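Side-chain contacts in putative glutathione S-transferase (Corynebacterium glutamicum, PDB 3M1G), which probably acts as a glutathione transferase of the ECM4-like, Omega-related group: residues A73-I78 and N152-I157; L83-V88 and I159-E164; T203-S208 and I304-I309. All coordinates share one frame; numbering follows the deposited sequence.

Contact 1 (A73-I78 and N152-I157); sequences AHRTVI and NDYPSI
Arg-75 and Tyr-154 meet where two helices of the thioredoxin-like N-terminal domain run beside each other: helix 71-83, which follows the predicted nucleophile Cys-70, and the start of helix 154-163. The guanidinium and the phenol ring stand almost upright to one another, their planes 77° apart. It is the rim of the ring that faces the arginine. Its CD1-CE1 side points at NH2, which lies near the ring plane 3.5 Å from Tyr-154 CD1, while CE1 sits over one face of the guanidinium. This is therefore not the over-the-face approach of a cation-pi pair. Arg-75 gets there with a chain extended from CG to NE, which carries the guanidinium across to the other helix. Tyr-154 CG lies between its backbone N and carbonyl carbon (chi1 58°), which sends the ring off the N-terminal end of the helix, toward Arg-75, with CD of Pro-155 over one face. Outside the two segments, Tyr-154 also meets His-98 edge-to-face.

Deeper in the interface the branched residues take over. Thr-76 CG2 touches Ile-157 CG2 at 3.9 Å, methyl against methyl, with the two side chains crossing at a slant. The hydroxyl of Thr-76 serves its own helix, where OG1 donates to Ala-73 O at 2.8 Å on a lone pair in the carbonyl plane; the same oxygen also takes Val-77 N. At the start of the other helix, Asp-153 is the N-cap, though its bond from Ser-156 N is weak. No direct hydrogen bond spans the two segments. A water does it instead, lying at the edge of the guanidinium and in its plane: it accepts from Arg-75 NH2 at 3.0 Å and donates to Tyr-154 O at 2.7 Å.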
ATOM      1  N   ALA A  73       2.325  23.497  -4.560  1.00 20.63           N
ATOM      2  CA  ALA A  73       1.257  24.369  -5.021  1.00 20.18           C
ATOM      3  C   ALA A  73       0.031  24.302  -4.152  1.00 20.81           C
ATOM      4  O   ALA A  73      -0.649  25.329  -3.923  1.00 20.97           O
ATOM      5  CB  ALA A  73       0.877  24.050  -6.496  1.00 19.48           C
ATOM      6  N   HIS A  74      -0.285  23.101  -3.660  1.00 20.13           N
ATOM      7  CA  HIS A  74      -1.434  22.925  -2.830  1.00 19.94           C
ATOM      8  C   HIS A  74      -1.381  23.870  -1.599  1.00 20.09           C
ATOM      9  O   HIS A  74      -2.396  24.462  -1.237  1.00 20.21           O
ATOM     10  CB  HIS A  74      -1.569  21.437  -2.423  1.00 20.08           C
ATOM     11  CG  HIS A  74      -2.952  21.027  -2.027  1.00 19.38           C
ATOM     12  ND1 HIS A  74      -3.264  19.728  -1.666  1.00 19.36           N
ATOM     13  CD2 HIS A  74      -4.092  21.738  -1.899  1.00 18.12           C
ATOM     14  CE1 HIS A  74      -4.550  19.660  -1.344  1.00 22.15           C
ATOM     15  NE2 HIS A  74      -5.079  20.869  -1.471  1.00 20.86           N
ATOM     16  N   ARG A  75      -0.221  24.025  -0.973  1.00 20.14           N
ATOM     17  CA  ARG A  75      -0.091  24.987   0.148  1.00 20.46           C
ATOM     18  C   ARG A  75      -0.628  26.400  -0.181  1.00 20.41           C
ATOM     19  O   ARG A  75      -1.334  27.014   0.630  1.00 21.85           O
ATOM     20  CB  ARG A  75       1.365  25.211   0.473  1.00 20.91           C
ATOM     21  CG  ARG A  75       2.213  23.988   0.831  1.00 22.18           C
ATOM     22  CD  ARG A  75       3.621  24.475   1.078  1.00 21.63           C
ATOM     23  NE  ARG A  75       4.522  23.449   1.541  1.00 20.51           N
ATOM     24  CZ  ARG A  75       5.779  23.701   1.922  1.00 23.38           C
ATOM     25  NH1 ARG A  75       6.559  22.717   2.306  1.00 21.78           N
ATOM     26  NH2 ARG A  75       6.261  24.948   1.918  1.00 21.65           N
ATOM     27  N   THR A  76      -0.269  26.893  -1.360  1.00 20.22           N
ATOM     28  CA  THR A  76      -0.638  28.228  -1.786  1.00 20.75           C
ATOM     29  C   THR A  76      -2.117  28.354  -2.038  1.00 21.21           C
ATOM     30  O   THR A  76      -2.735  29.420  -1.727  1.00 20.93           O
ATOM     31  CB  THR A  76       0.202  28.738  -3.029  1.00 20.05           C
ATOM     32  OG1 THR A  76      -0.192  28.095  -4.242  1.00 21.72           O
ATOM     33  CG2 THR A  76       1.658  28.516  -2.842  1.00 21.25           C
ATOM     34  N   VAL A  77      -2.714  27.288  -2.572  1.00 21.31           N
ATOM     35  CA  VAL A  77      -4.158  27.269  -2.846  1.00 21.27           C
ATOM     36  C   VAL A  77      -4.970  27.239  -1.558  1.00 21.74           C
ATOM     37  O   VAL A  77      -5.968  27.976  -1.402  1.00 21.56           O
ATOM     38  CB  VAL A  77      -4.551  26.114  -3.802  1.00 21.85           C
ATOM     39  CG1 VAL A  77      -6.098  26.057  -4.045  1.00 21.33           C
ATOM     40  CG2 VAL A  77      -3.829  26.277  -5.126  1.00 21.86           C
ATOM     41  N   ILE A  78      -4.525  26.423  -0.611  1.00 21.73           N
ATOM     42  CA  ILE A  78      -5.212  26.305   0.679  1.00 20.76           C
ATOM     43  C   ILE A  78      -5.162  27.688   1.391  1.00 20.93           C
ATOM     44  O   ILE A  78      -6.154  28.141   1.932  1.00 18.99           O
ATOM     45  CB  ILE A  78      -4.518  25.256   1.597  1.00 20.52           C
ATOM     46  CG1 ILE A  78      -4.712  23.809   1.059  1.00 22.31           C
ATOM     47  CG2 ILE A  78      -5.028  25.352   2.982  1.00 16.71           C
ATOM     48  CD1 ILE A  78      -3.671  22.748   1.653  1.00 20.88           C
ATOM     49  N   ASN A 152       8.547  32.369  -7.593  1.00 24.19           N
ATOM     50  CA  ASN A 152       8.250  30.942  -7.439  1.00 25.74           C
ATOM     51  C   ASN A 152       8.859  30.383  -6.157  1.00 26.21           C
ATOM     52  O   ASN A 152       9.064  29.182  -6.019  1.00 27.06           O
ATOM     53  CB  ASN A 152       8.690  30.101  -8.666  1.00 25.61           C
ATOM     54  CG  ASN A 152      10.109  30.332  -9.063  1.00 27.46           C
ATOM     55  OD1 ASN A 152      10.969  30.588  -8.226  1.00 28.28           O
ATOM     56  ND2 ASN A 152      10.379  30.259 -10.379  1.00 29.33           N
ATOM     57  N   ASP A 153       9.144  31.259  -5.208  1.00 27.17           N
ATOM     58  CA  ASP A 153       9.665  30.831  -3.942  1.00 27.63           C
ATOM     59  C   ASP A 153       8.490  30.489  -3.003  1.00 26.82           C
ATOM     60  O   ASP A 153       7.968  31.357  -2.260  1.00 26.05           O
ATOM     61  CB  ASP A 153      10.552  31.915  -3.366  1.00 29.17           C
ATOM     62  CG  ASP A 153      11.163  31.494  -2.047  1.00 32.36           C
ATOM     63  OD1 ASP A 153      11.848  30.479  -2.037  1.00 35.65           O
ATOM     64  OD2 ASP A 153      10.929  32.166  -1.041  1.00 40.01           O
ATOM     65  N   TYR A 154       8.068  29.231  -3.053  1.00 25.56           N
ATOM     66  CA  TYR A 154       6.784  28.831  -2.449  1.00 25.68           C
ATOM     67  C   TYR A 154       6.718  29.023  -0.910  1.00 24.70           C
ATOM     68  O   TYR A 154       5.650  29.402  -0.411  1.00 24.16           O
ATOM     69  CB  TYR A 154       6.306  27.416  -2.914  1.00 26.33           C
ATOM     70  CG  TYR A 154       7.289  26.343  -2.601  1.00 26.32           C
ATOM     71  CD1 TYR A 154       7.299  25.748  -1.348  1.00 29.45           C
ATOM     72  CD2 TYR A 154       8.262  25.980  -3.512  1.00 28.31           C
ATOM     73  CE1 TYR A 154       8.252  24.824  -1.010  1.00 29.01           C
ATOM     74  CE2 TYR A 154       9.243  25.034  -3.190  1.00 30.75           C
ATOM     75  CZ  TYR A 154       9.218  24.466  -1.922  1.00 32.13           C
ATOM     76  OH  TYR A 154      10.123  23.526  -1.564  1.00 34.53           O
ATOM     77  N   PRO A 155       7.844  28.857  -0.169  1.00 24.78           N
ATOM     78  CA  PRO A 155       7.766  29.196   1.280  1.00 25.32           C
ATOM     79  C   PRO A 155       7.439  30.685   1.565  1.00 25.49           C
ATOM     80  O   PRO A 155       6.624  30.962   2.444  1.00 25.64           O
ATOM     81  CB  PRO A 155       9.153  28.846   1.821  1.00 25.82           C
ATOM     82  CG  PRO A 155       9.739  27.833   0.758  1.00 25.54           C
ATOM     83  CD  PRO A 155       9.189  28.337  -0.540  1.00 24.97           C
ATOM     84  N   SER A 156       8.019  31.624   0.826  1.00 24.65           N
ATOM     85  CA  SER A 156       7.696  33.003   1.068  1.00 24.66           C
ATOM     86  C   SER A 156       6.326  33.390   0.529  1.00 24.47           C
ATOM     87  O   SER A 156       5.699  34.322   1.055  1.00 23.06           O
ATOM     88  CB  SER A 156       8.807  33.961   0.574  1.00 25.91           C
ATOM     89  OG  SER A 156       8.852  33.982  -0.813  1.00 27.66           O
ATOM     90  N   ILE A 157       5.794  32.641  -0.433  1.00 23.76           N
ATOM     91  CA  ILE A 157       4.478  32.954  -0.950  1.00 23.30           C
ATOM     92  C   ILE A 157       3.434  32.868   0.151  1.00 22.70           C
ATOM     93  O   ILE A 157       2.670  33.795   0.331  1.00 22.46           O
ATOM     94  CB  ILE A 157       4.087  32.104  -2.199  1.00 23.93           C
ATOM     95  CG1 ILE A 157       4.927  32.553  -3.390  1.00 25.25           C
ATOM     96  CG2 ILE A 157       2.575  32.255  -2.550  1.00 22.54           C
ATOM     97  CD1 ILE A 157       4.766  31.697  -4.666  1.00 25.32           C
TER
HETATM   98  O   HOH W   1       4.804  27.553   1.364  1.00 22.25           O

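Contact 2 (L83-V88 and I159-E164); sequences LGLENV and IDFNLE
The two flat groups here, the ring of Phe-161 and the amide of Asn-162, are neighbours on helix 154-163, and each meets a leucine from the end of helix 71-83 and the loop after it. Leu-85 comes to the root of the phenyl ring at a slant: its CD1 is 3.9 Å from Phe-161 CG and just as far from CB, so the methyl bears on the base of the ring and not on its far end. Beyond the two segments, Trp-165 meets the same ring edge-to-face, and Thr-79 and Ile-89 touch the Phe-161 side chain. The amide of Asn-162 has Leu-83 CD1 directly over OD1, 3.5 Å from it, while Leu-83 CD2 reaches the same oxygen at 3.7 Å. Both methyls lie on the same side of the amide plane, CD2 beyond the oxygen, and the two side chains cross near a right angle. Asn-162 starts out pointing away from the loop, and its CG lies beside the backbone N (chi1 -77°), which brings the amide round to Leu-83; ND2 turns back to a weak bond with Thr-158 O.

Leu-83 CD1 does double duty, since it also packs 4.0 Å from Phe-161 CB. Directly after Leu-83 the chain leaves the helix through a Schellman motif at Gly-84, whose positive phi turns it so that Leu-85 comes back to the same side as Leu-83. Structurally, this ties the exit of helix 71-83 to the later part of helix 154-163. The contact is apolar on the leucine side but includes two oxygens, Phe-161 O and Asn-162 OD1, which meet leucine carbons without hydrogen bonds; Phe-161 O has its donor in His-169 NE2. Shape and burial hold the pair together, not directional bonding.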
ATOM      1  N   LEU A  83      -7.618  32.534   3.675  1.00 19.80           N
ATOM      2  CA  LEU A  83      -7.512  33.965   3.946  1.00 19.66           C
ATOM      3  C   LEU A  83      -8.506  34.836   3.199  1.00 20.54           C
ATOM      4  O   LEU A  83      -8.636  36.011   3.529  1.00 21.53           O
ATOM      5  CB  LEU A  83      -6.092  34.460   3.661  1.00 18.48           C
ATOM      6  CG  LEU A  83      -5.039  33.768   4.555  1.00 19.53           C
ATOM      7  CD1 LEU A  83      -3.635  34.262   4.125  1.00 17.93           C
ATOM      8  CD2 LEU A  83      -5.285  34.030   6.046  1.00 17.77           C
ATOM      9  N   GLY A  84      -9.168  34.289   2.183  1.00 20.20           N
ATOM     10  CA  GLY A  84     -10.125  35.058   1.388  1.00 20.54           C
ATOM     11  C   GLY A  84      -9.446  35.977   0.398  1.00 20.85           C
ATOM     12  O   GLY A  84      -9.871  37.124   0.217  1.00 20.74           O
ATOM     13  N   LEU A  85      -8.380  35.481  -0.229  1.00 19.77           N
ATOM     14  CA  LEU A  85      -7.676  36.203  -1.257  1.00 20.74           C
ATOM     15  C   LEU A  85      -8.132  35.803  -2.654  1.00 21.63           C
ATOM     16  O   LEU A  85      -7.562  36.278  -3.640  1.00 21.59           O
ATOM     17  CB  LEU A  85      -6.157  36.051  -1.114  1.00 20.25           C
ATOM     18  CG  LEU A  85      -5.553  36.624   0.161  1.00 21.65           C
ATOM     19  CD1 LEU A  85      -4.070  36.291   0.275  1.00 17.95           C
ATOM     20  CD2 LEU A  85      -5.786  38.194   0.223  1.00 17.83           C
ATOM     21  N   GLU A  86      -9.203  35.007  -2.752  1.00 22.17           N
ATOM     22  CA  GLU A  86      -9.658  34.502  -4.045  1.00 23.47           C
ATOM     23  C   GLU A  86     -10.199  35.605  -4.967  1.00 24.07           C
ATOM     24  O   GLU A  86     -10.128  35.482  -6.194  1.00 23.95           O
ATOM     25  CB  GLU A  86     -10.759  33.430  -3.861  1.00 24.14           C
ATOM     26  CG  GLU A  86     -10.260  32.147  -3.187  1.00 25.51           C
ATOM     27  CD  GLU A  86     -11.367  31.281  -2.578  1.00 27.56           C
ATOM     28  OE1 GLU A  86     -12.358  31.844  -2.084  1.00 30.53           O
ATOM     29  OE2 GLU A  86     -11.255  30.038  -2.600  1.00 27.82           O
ATOM     30  N   ASN A  87     -10.762  36.665  -4.393  1.00 23.69           N
ATOM     31  CA  ASN A  87     -11.280  37.731  -5.210  1.00 24.42           C
ATOM     32  C   ASN A  87     -10.227  38.823  -5.523  1.00 24.09           C
ATOM     33  O   ASN A  87     -10.558  39.801  -6.168  1.00 25.16           O
ATOM     34  CB  ASN A  87     -12.488  38.350  -4.499  1.00 25.55           C
ATOM     35  CG  ASN A  87     -12.123  38.889  -3.060  1.00 30.26           C
ATOM     36  OD1 ASN A  87     -11.020  38.617  -2.476  1.00 31.14           O
ATOM     37  ND2 ASN A  87     -13.073  39.606  -2.476  1.00 36.75           N
ATOM     38  N   VAL A  88      -8.984  38.700  -5.051  1.00 22.95           N
ATOM     39  CA  VAL A  88      -7.980  39.713  -5.340  1.00 22.46           C
ATOM     40  C   VAL A  88      -6.732  39.221  -6.083  1.00 21.90           C
ATOM     41  O   VAL A  88      -6.027  40.025  -6.717  1.00 20.17           O
ATOM     42  CB  VAL A  88      -7.581  40.520  -4.057  1.00 24.08           C
ATOM     43  CG1 VAL A  88      -8.825  41.190  -3.430  1.00 23.98           C
ATOM     44  CG2 VAL A  88      -6.895  39.689  -3.078  1.00 21.20           C
ATOM     45  N   ILE A 159       3.892  32.695   3.512  1.00 21.16           N
ATOM     46  CA  ILE A 159       4.183  33.609   4.606  1.00 21.49           C
ATOM     47  C   ILE A 159       3.706  35.001   4.214  1.00 21.21           C
ATOM     48  O   ILE A 159       3.020  35.685   4.972  1.00 21.43           O
ATOM     49  CB  ILE A 159       5.691  33.619   4.982  1.00 21.47           C
ATOM     50  CG1 ILE A 159       6.129  32.281   5.539  1.00 23.88           C
ATOM     51  CG2 ILE A 159       5.998  34.673   6.007  1.00 21.54           C
ATOM     52  CD1 ILE A 159       5.220  31.755   6.673  1.00 23.48           C
ATOM     53  N   ASP A 160       4.022  35.414   2.999  1.00 21.59           N
ATOM     54  CA  ASP A 160       3.612  36.753   2.545  1.00 21.48           C
ATOM     55  C   ASP A 160       2.094  36.885   2.368  1.00 21.59           C
ATOM     56  O   ASP A 160       1.529  37.939   2.688  1.00 20.73           O
ATOM     57  CB  ASP A 160       4.384  37.161   1.298  1.00 20.00           C
ATOM     58  CG  ASP A 160       5.881  37.435   1.599  1.00 23.57           C
ATOM     59  OD1 ASP A 160       6.282  37.511   2.806  1.00 23.09           O
ATOM     60  OD2 ASP A 160       6.654  37.638   0.627  1.00 24.31           O
ATOM     61  N   PHE A 161       1.417  35.831   1.905  1.00 21.40           N
ATOM     62  CA  PHE A 161      -0.074  35.870   1.886  1.00 20.85           C
ATOM     63  C   PHE A 161      -0.619  36.221   3.292  1.00 21.09           C
ATOM     64  O   PHE A 161      -1.564  37.000   3.417  1.00 21.32           O
ATOM     65  CB  PHE A 161      -0.724  34.549   1.436  1.00 20.25           C
ATOM     66  CG  PHE A 161      -0.722  34.277  -0.038  1.00 19.82           C
ATOM     67  CD1 PHE A 161      -0.325  35.224  -0.999  1.00 19.64           C
ATOM     68  CD2 PHE A 161      -1.115  33.017  -0.481  1.00 19.28           C
ATOM     69  CE1 PHE A 161      -0.358  34.929  -2.331  1.00 18.73           C
ATOM     70  CE2 PHE A 161      -1.180  32.722  -1.803  1.00 17.89           C
ATOM     71  CZ  PHE A 161      -0.805  33.673  -2.758  1.00 18.61           C
ATOM     72  N   ASN A 162      -0.063  35.601   4.330  1.00 21.65           N
ATOM     73  CA  ASN A 162      -0.446  35.858   5.709  1.00 21.66           C
ATOM     74  C   ASN A 162      -0.085  37.239   6.233  1.00 22.68           C
ATOM     75  O   ASN A 162      -0.904  37.864   6.885  1.00 22.39           O
ATOM     76  CB  ASN A 162       0.168  34.807   6.646  1.00 22.03           C
ATOM     77  CG  ASN A 162      -0.588  33.476   6.581  1.00 23.57           C
ATOM     78  OD1 ASN A 162      -1.756  33.414   7.001  1.00 24.07           O
ATOM     79  ND2 ASN A 162       0.036  32.437   6.002  1.00 19.64           N
ATOM     80  N   LEU A 163       1.135  37.714   5.979  1.00 22.88           N
ATOM     81  CA  LEU A 163       1.616  38.929   6.648  1.00 22.87           C
ATOM     82  C   LEU A 163       1.537  40.157   5.752  1.00 22.74           C
ATOM     83  O   LEU A 163       1.253  41.222   6.233  1.00 24.67           O
ATOM     84  CB  LEU A 163       3.058  38.748   7.134  1.00 22.73           C
ATOM     85  CG  LEU A 163       3.337  37.570   8.078  1.00 23.13           C
ATOM     86  CD1 LEU A 163       4.788  37.688   8.638  1.00 21.20           C
ATOM     87  CD2 LEU A 163       2.276  37.484   9.179  1.00 23.12           C
ATOM     88  N   GLU A 164       1.785  40.027   4.455  1.00 21.93           N
ATOM     89  CA  GLU A 164       1.858  41.228   3.586  1.00 21.67           C
ATOM     90  C   GLU A 164       0.489  41.609   3.034  1.00 21.53           C
ATOM     91  O   GLU A 164       0.229  42.789   2.766  1.00 20.76           O
ATOM     92  CB  GLU A 164       2.799  40.983   2.418  1.00 22.24           C
ATOM     93  CG  GLU A 164       4.259  40.709   2.826  1.00 21.35           C
ATOM     94  CD  GLU A 164       4.849  41.784   3.719  1.00 24.50           C
ATOM     95  OE1 GLU A 164       4.593  43.016   3.515  1.00 21.48           O
ATOM     96  OE2 GLU A 164       5.594  41.380   4.632  1.00 25.94           O
TER

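Contact 3 (T203-S208 and I304-I309)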
ATOM      1  N   THR A 203      12.583   8.975  -1.284  1.00 26.30           N
ATOM      2  CA  THR A 203      12.270   7.549  -1.183  1.00 26.01           C
ATOM      3  C   THR A 203      11.808   7.019  -2.523  1.00 26.59           C
ATOM      4  O   THR A 203      12.328   6.026  -2.979  1.00 27.37           O
ATOM      5  CB  THR A 203      11.218   7.238  -0.085  1.00 25.48           C
ATOM      6  OG1 THR A 203      11.677   7.763   1.163  1.00 24.88           O
ATOM      7  CG2 THR A 203      11.008   5.720   0.075  1.00 23.56           C
ATOM      8  N   GLY A 204      10.896   7.727  -3.176  1.00 27.15           N
ATOM      9  CA  GLY A 204      10.329   7.296  -4.432  1.00 27.63           C
ATOM     10  C   GLY A 204      11.254   7.347  -5.631  1.00 28.64           C
ATOM     11  O   GLY A 204      11.191   6.455  -6.482  1.00 28.71           O
ATOM     12  N   PHE A 205      12.098   8.390  -5.709  1.00 28.80           N
ATOM     13  CA  PHE A 205      13.015   8.554  -6.825  1.00 29.60           C
ATOM     14  C   PHE A 205      14.409   8.009  -6.554  1.00 29.20           C
ATOM     15  O   PHE A 205      15.311   8.272  -7.323  1.00 29.67           O
ATOM     16  CB  PHE A 205      13.093  10.036  -7.252  1.00 30.57           C
ATOM     17  CG  PHE A 205      11.838  10.532  -7.914  1.00 32.83           C
ATOM     18  CD1 PHE A 205      11.333   9.892  -9.029  1.00 38.26           C
ATOM     19  CD2 PHE A 205      11.188  11.639  -7.461  1.00 37.86           C
ATOM     20  CE1 PHE A 205      10.168  10.333  -9.643  1.00 39.39           C
ATOM     21  CE2 PHE A 205      10.040  12.100  -8.101  1.00 39.13           C
ATOM     22  CZ  PHE A 205       9.529  11.424  -9.174  1.00 38.40           C
ATOM     23  N   ALA A 206      14.587   7.249  -5.483  1.00 28.47           N
ATOM     24  CA  ALA A 206      15.886   6.693  -5.153  1.00 28.06           C
ATOM     25  C   ALA A 206      16.422   5.929  -6.357  1.00 29.01           C
ATOM     26  O   ALA A 206      15.678   5.198  -7.016  1.00 29.19           O
ATOM     27  CB  ALA A 206      15.793   5.777  -3.964  1.00 27.07           C
ATOM     28  N   GLY A 207      17.724   6.085  -6.596  1.00 29.42           N
ATOM     29  CA  GLY A 207      18.405   5.488  -7.745  1.00 30.08           C
ATOM     30  C   GLY A 207      19.087   4.164  -7.466  1.00 29.63           C
ATOM     31  O   GLY A 207      19.700   3.604  -8.359  1.00 31.78           O
ATOM     32  N   SER A 208      19.043   3.697  -6.227  1.00 28.03           N
ATOM     33  CA  SER A 208      19.628   2.438  -5.852  1.00 27.11           C
ATOM     34  C   SER A 208      18.865   1.931  -4.626  1.00 26.43           C
ATOM     35  O   SER A 208      18.134   2.696  -3.982  1.00 25.68           O
ATOM     36  CB  SER A 208      21.110   2.601  -5.495  1.00 27.04           C
ATOM     37  OG  SER A 208      21.223   3.393  -4.317  1.00 26.51           O
ATOM     38  N   ILE A 304       0.555   8.261 -14.048  1.00 22.93           N
ATOM     39  CA  ILE A 304       0.643   8.320 -15.522  1.00 23.70           C
ATOM     40  C   ILE A 304       1.932   9.007 -15.982  1.00 24.74           C
ATOM     41  O   ILE A 304       2.622   8.521 -16.839  1.00 25.25           O
ATOM     42  CB  ILE A 304      -0.568   9.029 -16.146  1.00 24.38           C
ATOM     43  CG1 ILE A 304      -1.829   8.196 -15.885  1.00 24.27           C
ATOM     44  CG2 ILE A 304      -0.376   9.236 -17.673  1.00 24.25           C
ATOM     45  CD1 ILE A 304      -3.134   8.905 -16.331  1.00 26.53           C
ATOM     46  N   THR A 305       2.273  10.101 -15.341  1.00 26.08           N
ATOM     47  CA  THR A 305       3.430  10.921 -15.708  1.00 27.65           C
ATOM     48  C   THR A 305       4.792  10.332 -15.386  1.00 27.07           C
ATOM     49  O   THR A 305       5.736  10.581 -16.113  1.00 26.43           O
ATOM     50  CB  THR A 305       3.264  12.287 -14.976  1.00 27.81           C
ATOM     51  OG1 THR A 305       2.208  12.972 -15.641  1.00 30.49           O
ATOM     52  CG2 THR A 305       4.527  13.111 -14.909  1.00 30.84           C
ATOM     53  N   HIS A 306       4.910   9.574 -14.296  1.00 26.88           N
ATOM     54  CA  HIS A 306       6.209   9.066 -13.875  1.00 26.61           C
ATOM     55  C   HIS A 306       6.442   7.689 -14.491  1.00 27.22           C
ATOM     56  O   HIS A 306       6.464   6.644 -13.784  1.00 26.58           O
ATOM     57  CB  HIS A 306       6.327   9.003 -12.353  1.00 27.10           C
ATOM     58  CG  HIS A 306       6.239  10.332 -11.676  1.00 27.64           C
ATOM     59  ND1 HIS A 306       5.884  10.470 -10.351  1.00 28.26           N
ATOM     60  CD2 HIS A 306       6.435  11.589 -12.146  1.00 27.95           C
ATOM     61  CE1 HIS A 306       5.879  11.753 -10.031  1.00 29.31           C
ATOM     62  NE2 HIS A 306       6.213  12.452 -11.100  1.00 27.45           N
ATOM     63  N   ALA A 307       6.617   7.702 -15.812  1.00 26.57           N
ATOM     64  CA  ALA A 307       6.779   6.508 -16.609  1.00 27.36           C
ATOM     65  C   ALA A 307       8.094   5.769 -16.322  1.00 27.84           C
ATOM     66  O   ALA A 307       8.176   4.558 -16.528  1.00 28.10           O
ATOM     67  CB  ALA A 307       6.661   6.859 -18.115  1.00 27.01           C
ATOM     68  N   GLU A 308       9.105   6.470 -15.823  1.00 28.73           N
ATOM     69  CA  GLU A 308      10.338   5.813 -15.394  1.00 30.54           C
ATOM     70  C   GLU A 308      10.157   4.930 -14.136  1.00 29.42           C
ATOM     71  O   GLU A 308      10.936   4.011 -13.937  1.00 29.70           O
ATOM     72  CB  GLU A 308      11.478   6.829 -15.169  1.00 32.06           C
ATOM     73  CG  GLU A 308      12.839   6.193 -14.689  1.00 37.67           C
ATOM     74  CD  GLU A 308      13.405   5.089 -15.623  1.00 44.09           C
ATOM     75  OE1 GLU A 308      13.920   5.519 -16.699  1.00 48.51           O
ATOM     76  OE2 GLU A 308      13.365   3.831 -15.283  1.00 43.98           O
ATOM     77  N   ILE A 309       9.144   5.211 -13.312  1.00 27.83           N
ATOM     78  CA  ILE A 309       8.787   4.398 -12.142  1.00 27.45           C
ATOM     79  C   ILE A 309       7.655   3.390 -12.429  1.00 26.38           C
ATOM     80  O   ILE A 309       7.699   2.236 -11.954  1.00 25.68           O
ATOM     81  CB  ILE A 309       8.312   5.297 -10.996  1.00 28.41           C
ATOM     82  CG1 ILE A 309       9.413   6.252 -10.562  1.00 30.16           C
ATOM     83  CG2 ILE A 309       7.848   4.465  -9.786  1.00 29.68           C
ATOM     84  CD1 ILE A 309       8.908   7.161  -9.399  1.00 33.38           C
TER
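Phe-205 and His-306 are each the first residue to leave a helix, 199-204 and 295-305 respectively, and His-306 is also the centre of an inverse gamma turn, after which Ile-309 N bonds back to His-306 O at 3.1 Å. The two rings make a T-shaped pair. Phe-205 points its CZ at the imidazole face, 3.8 Å from His-306 CE1 and toward the rim of that ring, with centroids 5.2 Å apart and planes at 70°. Ile-309 reaches the same phenyl from another direction: with CG1 beside its backbone N (chi1 -61°) and the rest of the chain extended, its CD1 comes to 3.4 Å from Phe-205 CE1, a tight fit. The same methyl of Ile-309 lies 3.8 Å from Gly-204 O.

Tyr-201 and Tyr-302, both predicted to serve the active site, lie close by on the two helices, so the contact lies beside residues predicted to belong to that site. Glu-308 packs against Pro-311 of the second subunit. The imidazole is gripped at both nitrogens, NE2 by Asp-99 OD2 and ND1 by His-262 NE2. These bonds fix its rotation and hold its face toward the phenyl edge, while the carboxylate of Asp-99 would probably polarise the ring and may raise its tendency to be protonated.

In the fold
Contacts 1 and 2 form one continuous buried interface: both join helix 71-83 or its exit to helix 154-163, their centres are 11 Å apart, and Thr-76 O touches Phe-161 CE2 at 3.7 Å. The chemistry shifts along it, from a water-bridged arginine and tyrosine near the predicted nucleophile to leucine packing farther from the sites. Contact 3 stands apart, with nearest atoms about 13 Å from contact 1 and about 23 Å from contact 2, on the opposite side of the chain's centre from contact 2. It joins two other helix ends in the C-terminal part, is only partly buried, and relies on an edge-to-face ring pair together with an isoleucine methyl packed on the phenyl.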